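Local structure of putative N-acetylneuraminate lyase ([Ruminococcus] gnavus ATCC 29149, 6RB7) at residues A[74-79]-A[108-113]; A[95-100]-A[129-134]; A[284-289]-A[308-313]. The protein belongs to the dihydrodipicolinate synthetase family, whose members are built on a (beta/alpha)8 barrel, and assembles from four copies of the chain. All blocks are in the same frame, centred on the assembly; numbering follows the deposited sequence. Where two conformers were deposited one is given.

Interaction 1: A[74-79]-A[108-113]; sequences GVYVNG and TVIAHV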
loop_
_atom_site.group_PDB
_atom_site.type_symbol
_atom_site.label_atom_id
_atom_site.label_comp_id
_atom_site.label_asym_id
_atom_site.label_seq_id
_atom_site.Cartn_x
_atom_site.Cartn_y
_atom_site.Cartn_z
ATOM N N GLY A 74 -6.553 15.650 30.719
ATOM C CA GLY A 74 -5.099 15.605 30.732
ATOM C C GLY A 74 -4.525 16.181 29.484
ATOM O O GLY A 74 -5.285 16.684 28.636
ATOM N N VAL A 75 -3.222 16.080 29.355
ATOM C CA VAL A 75 -2.509 16.509 28.138
ATOM C C VAL A 75 -1.512 15.422 27.726
ATOM O O VAL A 75 -0.918 14.707 28.611
ATOM C CB VAL A 75 -1.813 17.861 28.252
ATOM C CG1 VAL A 75 -2.820 18.989 28.276
ATOM C CG2 VAL A 75 -0.880 17.938 29.453
ATOM N N TYR A 76 -1.343 15.277 26.429
ATOM C CA TYR A 76 -0.416 14.325 25.791
ATOM C C TYR A 76 0.708 15.173 25.222
ATOM O O TYR A 76 0.523 15.895 24.256
ATOM C CB TYR A 76 -1.160 13.499 24.736
ATOM C CG TYR A 76 -0.258 12.628 23.904
ATOM C CD1 TYR A 76 0.293 11.483 24.439
ATOM C CD2 TYR A 76 -0.044 12.891 22.577
ATOM C CE1 TYR A 76 1.104 10.646 23.673
ATOM C CE2 TYR A 76 0.787 12.082 21.802
ATOM C CZ TYR A 76 1.371 10.979 22.364
ATOM O OH TYR A 76 2.162 10.194 21.598
ATOM N N VAL A 77 1.868 15.130 25.901
ATOM C CA VAL A 77 2.939 16.120 25.665
ATOM C C VAL A 77 4.051 15.539 24.782
ATOM O O VAL A 77 4.469 14.387 25.004
ATOM C CB VAL A 77 3.477 16.574 27.021
ATOM C CG1 VAL A 77 4.557 17.626 26.834
ATOM C CG2 VAL A 77 2.371 17.059 27.928
ATOM N N ASN A 78 4.552 16.338 23.849
ATOM C CA ASN A 78 5.695 15.987 22.984
ATOM C C ASN A 78 5.338 14.770 22.120
ATOM O O ASN A 78 6.244 14.004 21.797
ATOM C CB ASN A 78 6.991 15.772 23.785
ATOM C CG ASN A 78 7.519 17.039 24.388
ATOM O OD1 ASN A 78 7.430 18.105 23.770
ATOM N ND2 ASN A 78 8.043 16.938 25.610
ATOM N N GLY A 79 4.085 14.675 21.685
ATOM C CA GLY A 79 3.709 13.774 20.592
ATOM C C GLY A 79 4.078 14.351 19.233
ATOM O O GLY A 79 4.663 15.451 19.149
ATOM N N THR A 108 -4.002 14.947 34.060
ATOM C CA THR A 108 -3.257 13.700 33.820
ATOM C C THR A 108 -2.203 14.054 32.770
ATOM O O THR A 108 -2.566 14.666 31.748
ATOM C CB THR A 108 -4.173 12.583 33.361
ATOM O OG1 THR A 108 -5.130 12.330 34.402
ATOM C CG2 THR A 108 -3.427 11.312 33.027
ATOM N N VAL A 109 -0.952 13.702 32.979
ATOM C CA VAL A 109 0.118 14.065 32.032
ATOM C C VAL A 109 0.692 12.787 31.447
ATOM O O VAL A 109 1.240 11.952 32.215
ATOM C CB VAL A 109 1.199 14.965 32.643
ATOM C CG1 VAL A 109 2.303 15.233 31.633
ATOM C CG2 VAL A 109 0.590 16.260 33.143
ATOM N N ILE A 110 0.582 12.643 30.126
ATOM C CA ILE A 110 1.219 11.540 29.389
ATOM C C ILE A 110 2.327 12.176 28.561
ATOM O O ILE A 110 2.034 13.062 27.738
ATOM C CB ILE A 110 0.207 10.817 28.491
ATOM C CG1 ILE A 110 -1.001 10.283 29.257
ATOM C CG2 ILE A 110 0.926 9.728 27.694
ATOM C CD1 ILE A 110 -2.095 9.732 28.369
ATOM N N ALA A 111 3.570 11.794 28.811
ATOM C CA ALA A 111 4.745 12.341 28.096
ATOM C C ALA A 111 5.210 11.340 27.038
ATOM O O ALA A 111 5.652 10.259 27.369
ATOM C CB ALA A 111 5.855 12.655 29.050
ATOM N N HIS A 112 5.014 11.686 25.773
ATOM C CA HIS A 112 5.566 10.917 24.646
ATOM C C HIS A 112 7.068 11.127 24.619
ATOM O O HIS A 112 7.503 12.292 24.506
ATOM C CB HIS A 112 4.898 11.333 23.343
ATOM C CG HIS A 112 5.474 10.553 22.196
ATOM N ND1 HIS A 112 6.332 11.131 21.289
ATOM C CD2 HIS A 112 5.391 9.239 21.890
ATOM C CE1 HIS A 112 6.688 10.192 20.412
ATOM N NE2 HIS A 112 6.170 8.998 20.792
ATOM N N VAL A 113 7.843 10.037 24.754
ATOM C CA VAL A 113 9.310 10.146 24.927
ATOM C C VAL A 113 10.070 9.463 23.806
ATOM O O VAL A 113 11.307 9.503 23.836
ATOM C CB VAL A 113 9.711 9.597 26.300
ATOM C CG1 VAL A 113 9.157 10.458 27.427
ATOM C CG2 VAL A 113 9.401 8.120 26.460
HETATM O O HOH W 1 9.480 14.028 25.234
#
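Val75 and Val77 pair through their backbones with Ile110 and His112, joining 74-79 and 108-113 as parallel neighbours in the barrel sheet. Val75 O accepts from Ile110 N, Ile110 O from Val77 N at 2.8 Å, and Val77 O from His112 N, so the bonds pass back and forth as expected for parallel strands. Past the strand end the pairing continues through a side chain: His112 ND1 donates to Asn78 O at 2.9 Å. That oxygen lies only 6° from the imidazole plane, while ND1 is tilted 22° from the plane of the carbonyl.

With CG anti to the backbone N (chi1 172°), the Tyr76 ring reaches along its strand toward the C-terminal end. Ile110 CG2 meets the ring edge at CD1, 3.8 Å away. Farther on, Tyr76 and His112 run side by side, and the phenol OH comes within 3.4 Å of His112 CD2. On the other side of the sheet Val77 CG2 packs on Val109 CG1 at 4.1 Å, and both valines are covered by helix 89-103, the connection of this beta-alpha-beta unit; the Tyr76 and Ile110 side chains instead touch Ala137 of the next strand.

A water donates to His112 O at 2.7 Å and is also weakly held by Asn78 ND2. Arg92, from helix 89-103, bonds to the same His112 oxygen. His112 NE2 accepts from the backbone N of Ile139. With ND1 as donor to Asn78 O and NE2 as acceptor from Ile139 N, both nitrogens of this buried imidazole are satisfied, and the two bonds fix the rotation of its ring.

Interaction 2: A[95-100]-A[129-134]; sequences VLENVM and EGLGVD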
loop_
_atom_site.group_PDB
_atom_site.type_symbol
_atom_site.label_atom_id
_atom_site.label_comp_id
_atom_site.label_asym_id
_atom_site.label_seq_id
_atom_site.Cartn_x
_atom_site.Cartn_y
_atom_site.Cartn_z
ATOM N N VAL A 95 9.855 21.680 27.366
ATOM C CA VAL A 95 8.387 21.659 27.276
ATOM C C VAL A 95 7.808 20.989 28.524
ATOM O O VAL A 95 6.895 21.541 29.165
ATOM C CB VAL A 95 7.911 20.953 25.985
ATOM C CG1 VAL A 95 6.432 20.706 26.022
ATOM C CG2 VAL A 95 8.327 21.743 24.748
ATOM N N LEU A 96 8.274 19.784 28.850
ATOM C CA LEU A 96 7.628 19.007 29.922
ATOM C C LEU A 96 7.844 19.714 31.286
ATOM O O LEU A 96 6.909 19.743 32.073
ATOM C CB LEU A 96 8.132 17.576 29.937
ATOM C CG LEU A 96 7.457 16.684 30.962
ATOM C CD1 LEU A 96 5.949 16.522 30.650
ATOM C CD2 LEU A 96 8.136 15.329 30.980
ATOM N N GLU A 97 9.021 20.271 31.502
ATOM C CA GLU A 97 9.279 21.018 32.759
ATOM C C GLU A 97 8.264 22.140 32.916
ATOM O O GLU A 97 7.762 22.324 34.027
ATOM C CB GLU A 97 10.711 21.546 32.747
ATOM C CG GLU A 97 11.706 20.453 32.963
ATOM C CD GLU A 97 13.158 20.826 32.682
ATOM O OE1 GLU A 97 13.423 21.989 32.342
ATOM O OE2 GLU A 97 14.023 19.929 32.747
ATOM N N ASN A 98 7.981 22.885 31.854
ATOM C CA ASN A 98 7.059 24.039 31.911
ATOM C C ASN A 98 5.609 23.586 32.021
ATOM O O ASN A 98 4.838 24.258 32.693
ATOM C CB ASN A 98 7.368 25.006 30.795
ATOM C CG ASN A 98 8.628 25.798 31.126
ATOM O OD1 ASN A 98 8.563 26.701 31.975
ATOM N ND2 ASN A 98 9.759 25.433 30.522
ATOM N N VAL A 99 5.231 22.450 31.450
ATOM C CA VAL A 99 3.886 21.885 31.722
ATOM C C VAL A 99 3.749 21.578 33.207
ATOM O O VAL A 99 2.754 21.959 33.853
ATOM C CB VAL A 99 3.634 20.630 30.852
ATOM C CG1 VAL A 99 2.353 19.931 31.318
ATOM C CG2 VAL A 99 3.585 21.030 29.383
ATOM N N MET A 100 4.717 20.867 33.740
ATOM C CA MET A 100 4.591 20.330 35.125
ATOM C C MET A 100 4.666 21.497 36.112
ATOM O O MET A 100 4.036 21.384 37.161
ATOM C CB MET A 100 5.677 19.292 35.393
ATOM C CG MET A 100 5.568 18.031 34.528
ATOM S SD MET A 100 3.944 17.241 34.547
ATOM C CE MET A 100 3.975 16.437 36.153
ATOM N N GLU A 129 9.921 10.525 34.366
ATOM C CA GLU A 129 9.649 9.865 35.655
ATOM C C GLU A 129 10.150 10.793 36.782
ATOM O O GLU A 129 9.470 10.918 37.827
ATOM C CB GLU A 129 10.270 8.491 35.719
ATOM C CG GLU A 129 10.014 7.857 37.065
ATOM C CD GLU A 129 10.266 6.365 37.136
ATOM O OE1 GLU A 129 9.497 5.594 36.567
ATOM O OE2 GLU A 129 11.227 5.993 37.794
ATOM N N GLY A 130 11.247 11.469 36.573
ATOM C CA GLY A 130 11.786 12.419 37.571
ATOM C C GLY A 130 10.813 13.542 37.873
ATOM O O GLY A 130 10.835 14.082 39.009
ATOM N N LEU A 131 9.969 13.927 36.916
ATOM C CA LEU A 131 8.962 14.995 37.106
ATOM C C LEU A 131 7.619 14.442 37.577
ATOM O O LEU A 131 6.701 15.254 37.747
ATOM C CB LEU A 131 8.792 15.747 35.777
ATOM C CG LEU A 131 9.992 16.602 35.378
ATOM C CD1 LEU A 131 9.702 17.270 34.050
ATOM C CD2 LEU A 131 10.270 17.679 36.427
ATOM N N GLY A 132 7.450 13.124 37.671
ATOM C CA GLY A 132 6.219 12.521 38.208
ATOM C C GLY A 132 5.065 12.584 37.218
ATOM O O GLY A 132 3.891 12.733 37.629
ATOM N N VAL A 133 5.355 12.363 35.938
ATOM C CA VAL A 133 4.250 12.252 34.954
ATOM C C VAL A 133 3.415 11.012 35.307
ATOM O O VAL A 133 3.910 10.061 35.951
ATOM C CB VAL A 133 4.774 12.173 33.511
ATOM C CG1 VAL A 133 5.567 13.400 33.143
ATOM C CG2 VAL A 133 5.552 10.899 33.267
ATOM N N ASP A 134 2.178 10.960 34.838
ATOM C CA ASP A 134 1.297 9.803 35.041
ATOM C C ASP A 134 1.755 8.647 34.167
ATOM O O ASP A 134 1.784 7.477 34.649
ATOM C CB ASP A 134 -0.150 10.181 34.782
ATOM C CG ASP A 134 -0.607 11.210 35.806
ATOM O OD1 ASP A 134 -0.938 10.782 36.938
ATOM O OD2 ASP A 134 -0.521 12.413 35.498
#
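Gly132, whose carbonyl lies beside the methyl of Met100, gives its backbone N to Glu129 O at 3.0 Å. With its positive phi of 76° and two bonds back into the last turn, it forms a Schellman motif that ends helix 118-130 and swings the chain toward the next strand. The contact joins two consecutive outer helices of the (beta/alpha)8 barrel, helix 89-103 by its body and helix 118-130 by its C-terminal turn.

No hydrogen bond crosses the contact, which is made mostly of hydrocarbon. Leu131 reaches from the turn with CG anti to its own carbonyl carbon (chi1 -70°), and this sets CD1 between two residues of helix 89-103. One is Leu96, whose CG is 3.9 Å from Leu131 CD1 and whose side chain slides past that of Leu131 in the opposite direction. The other is Glu97, which crosses Leu131 at about a right angle and offers only its CG methylene to the leucine; the carboxylate is engaged beyond the contact, where OE2 bonds to His127 NE2.

Deeper in, Val133 CG1 fits against the fork of Leu96, 3.9 Å from CD2 and 4.0 Å from CD1, again with the two side chains nearly perpendicular. Leu96 and Met100 also rest on Val109 of strand 108-112, so the same side chains also pack helix 89-103 on the sheet. A glycerol molecule lies about 4 Å from the Met100 side chain.

Met100 passes obliquely by Leu131, its CG 4.1 Å from Leu131 CB. Bends at chi2 and chi3 direct the methyl CE to the helix-ending turn, 3.4 Å from Leu131 O.

Interaction 3: A[284-289]-A[308-313]; sequences HGNMYA and EPLPAL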
loop_
_atom_site.group_PDB
_atom_site.type_symbol
_atom_site.label_atom_id
_atom_site.label_comp_id
_atom_site.label_asym_id
_atom_site.label_seq_id
_atom_site.Cartn_x
_atom_site.Cartn_y
_atom_site.Cartn_z
ATOM N N HIS A 284 -2.835 25.934 2.700
ATOM C CA HIS A 284 -1.467 25.672 2.197
ATOM C C HIS A 284 -0.552 25.338 3.383
ATOM O O HIS A 284 0.156 24.310 3.346
ATOM C CB HIS A 284 -1.003 26.881 1.400
ATOM C CG HIS A 284 0.396 26.815 0.916
ATOM N ND1 HIS A 284 0.715 26.392 -0.353
ATOM C CD2 HIS A 284 1.561 27.136 1.515
ATOM C CE1 HIS A 284 2.013 26.507 -0.518
ATOM N NE2 HIS A 284 2.543 26.944 0.577
ATOM N N GLY A 285 -0.563 26.165 4.419
ATOM C CA GLY A 285 0.173 25.922 5.660
ATOM C C GLY A 285 -0.309 24.668 6.351
ATOM O O GLY A 285 -1.466 24.207 6.135
ATOM N N ASN A 286 0.558 24.126 7.195
ATOM C CA ASN A 286 0.301 22.902 7.979
ATOM C C ASN A 286 -0.909 23.116 8.896
ATOM O O ASN A 286 -1.136 24.212 9.433
ATOM C CB ASN A 286 1.559 22.565 8.760
ATOM C CG ASN A 286 1.394 21.325 9.610
ATOM O OD1 ASN A 286 1.155 21.460 10.823
ATOM N ND2 ASN A 286 1.550 20.164 8.978
ATOM N N MET A 287 -1.653 22.040 9.131
ATOM C CA MET A 287 -2.840 22.096 10.021
ATOM C C MET A 287 -2.476 22.668 11.394
ATOM O O MET A 287 -3.284 23.416 11.961
ATOM C CB MET A 287 -3.489 20.735 10.208
ATOM C CG MET A 287 -4.878 20.854 10.885
ATOM S SD MET A 287 -5.424 19.245 11.498
ATOM C CE MET A 287 -4.209 19.013 12.786
ATOM N N TYR A 288 -1.325 22.321 11.983
ATOM C CA TYR A 288 -0.949 22.843 13.314
ATOM C C TYR A 288 -0.678 24.354 13.214
ATOM O O TYR A 288 -0.903 25.037 14.205
ATOM C CB TYR A 288 0.150 22.009 13.965
ATOM C CG TYR A 288 -0.323 20.599 14.205
ATOM C CD1 TYR A 288 -1.308 20.334 15.143
ATOM C CD2 TYR A 288 0.121 19.553 13.424
ATOM C CE1 TYR A 288 -1.813 19.063 15.333
ATOM C CE2 TYR A 288 -0.395 18.273 13.592
ATOM C CZ TYR A 288 -1.394 18.039 14.522
ATOM O OH TYR A 288 -1.887 16.764 14.725
ATOM N N ALA A 289 -0.179 24.819 12.073
ATOM C CA ALA A 289 0.016 26.292 11.864
ATOM C C ALA A 289 -1.361 26.965 11.873
ATOM O O ALA A 289 -1.497 28.076 12.451
ATOM C CB ALA A 289 0.751 26.548 10.589
ATOM N N GLU A 308 10.083 24.179 10.714
ATOM C CA GLU A 308 10.448 23.640 9.388
ATOM C C GLU A 308 11.027 22.253 9.581
ATOM O O GLU A 308 11.865 22.041 10.455
ATOM C CB GLU A 308 11.418 24.586 8.688
ATOM C CG GLU A 308 10.725 25.861 8.232
ATOM C CD GLU A 308 11.409 26.687 7.155
ATOM O OE1 GLU A 308 12.040 26.103 6.255
ATOM O OE2 GLU A 308 11.273 27.926 7.209
ATOM N N PRO A 309 10.680 21.247 8.746
ATOM C CA PRO A 309 10.005 21.471 7.468
ATOM C C PRO A 309 8.488 21.620 7.372
ATOM O O PRO A 309 7.982 21.734 6.253
ATOM C CB PRO A 309 10.446 20.223 6.685
ATOM C CG PRO A 309 10.545 19.146 7.770
ATOM C CD PRO A 309 11.187 19.890 8.916
ATOM N N LEU A 310 7.782 21.640 8.477
ATOM C CA LEU A 310 6.323 21.868 8.379
ATOM C C LEU A 310 6.128 23.220 7.701
ATOM O O LEU A 310 6.802 24.199 8.057
ATOM C CB LEU A 310 5.680 21.859 9.751
ATOM C CG LEU A 310 5.760 20.537 10.501
ATOM C CD1 LEU A 310 5.086 20.705 11.851
ATOM C CD2 LEU A 310 5.108 19.425 9.689
ATOM N N PRO A 311 5.215 23.295 6.714
ATOM C CA PRO A 311 5.031 24.551 5.985
ATOM C C PRO A 311 4.238 25.579 6.792
ATOM O O PRO A 311 3.166 25.299 7.359
ATOM C CB PRO A 311 4.274 24.108 4.728
ATOM C CG PRO A 311 3.569 22.865 5.122
ATOM C CD PRO A 311 4.518 22.171 6.070
ATOM N N ALA A 312 4.717 26.814 6.700
ATOM C CA ALA A 312 4.080 27.977 7.347
ATOM C C ALA A 312 2.840 28.412 6.563
ATOM O O ALA A 312 2.729 28.137 5.358
ATOM C CB ALA A 312 5.077 29.115 7.410
ATOM N N LEU A 313 1.913 29.075 7.249
ATOM C CA LEU A 313 0.776 29.729 6.583
ATOM C C LEU A 313 1.303 30.730 5.550
ATOM O O LEU A 313 2.336 31.380 5.814
ATOM C CB LEU A 313 -0.055 30.493 7.608
ATOM C CG LEU A 313 -0.713 29.664 8.703
ATOM C CD1 LEU A 313 -1.523 30.559 9.595
ATOM C CD2 LEU A 313 -1.597 28.597 8.124
#
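Gly285 and Leu313 bring their CA atoms to 4.0 Å, and one residue further on Asn286 N donates to Pro311 O at 2.9 Å in a nearly straight bond (173° at the hydrogen). Lacking a side chain, Gly285 lies close against the other backbone, its CA 3.4 Å from Ala312 O.

The Asn286 side chain points toward 308-313. Chi1 of 180° swings CG away from the residue's own N and carries the amide across to the methyls of Leu310; ND2 stands 3.7 Å from Leu310 CD2, and CB lies beside CD of the Pro311 ring. Asn286 is the N-cap of helix 287-299: its OD1 accepts from Tyr288 N at 2.9 Å, with the donor 50° above the carbonyl plane. This helix follows the eight barrel strands in the chain, and segment 308-313 belongs to the loop between it and the C-terminal helix 317-335. A glycerol bonds to Asn286 ND2, and a bound magnesium ion lies about 3 Å from the same side chain.

In the first turn, the methyl of Ala289 faces Leu313, whose CG is 3.9 Å from Ala289 CB, while Leu313 CD1 lies beside Ala289 O. Leu313 also packs on Val290 and Ala293 along that helix. His284 turns the edge of its ring to the loop, with CD2 4.1 Å from Ala312 O. Its imidazole stacks on Tyr149 of a second subunit, whose hydroxyl bonds to His284 O.

Overall arrangement
Interactions 1 and 2 share one beta-alpha-beta unit: helix 89-103, which supplies 95-100, connects the two strands of interaction 1. They touch where Asp134 OD2 probably accepts from Val109 N and where Val95 packs on Val77 and Asn78. Interaction 1 is fully buried in the sheet and held chiefly by backbone bonds; interaction 2, farther out, is partly exposed, has no hydrogen bond across it and rests on hydrocarbon contacts. Interaction 3 stands apart, its centre about 22 Å from that of interaction 1 and about 27 Å from that of interaction 2. There a single backbone bond joins loop to helix start, beside an N-cap internal to 284-289, and, unlike the other two, it meets another subunit.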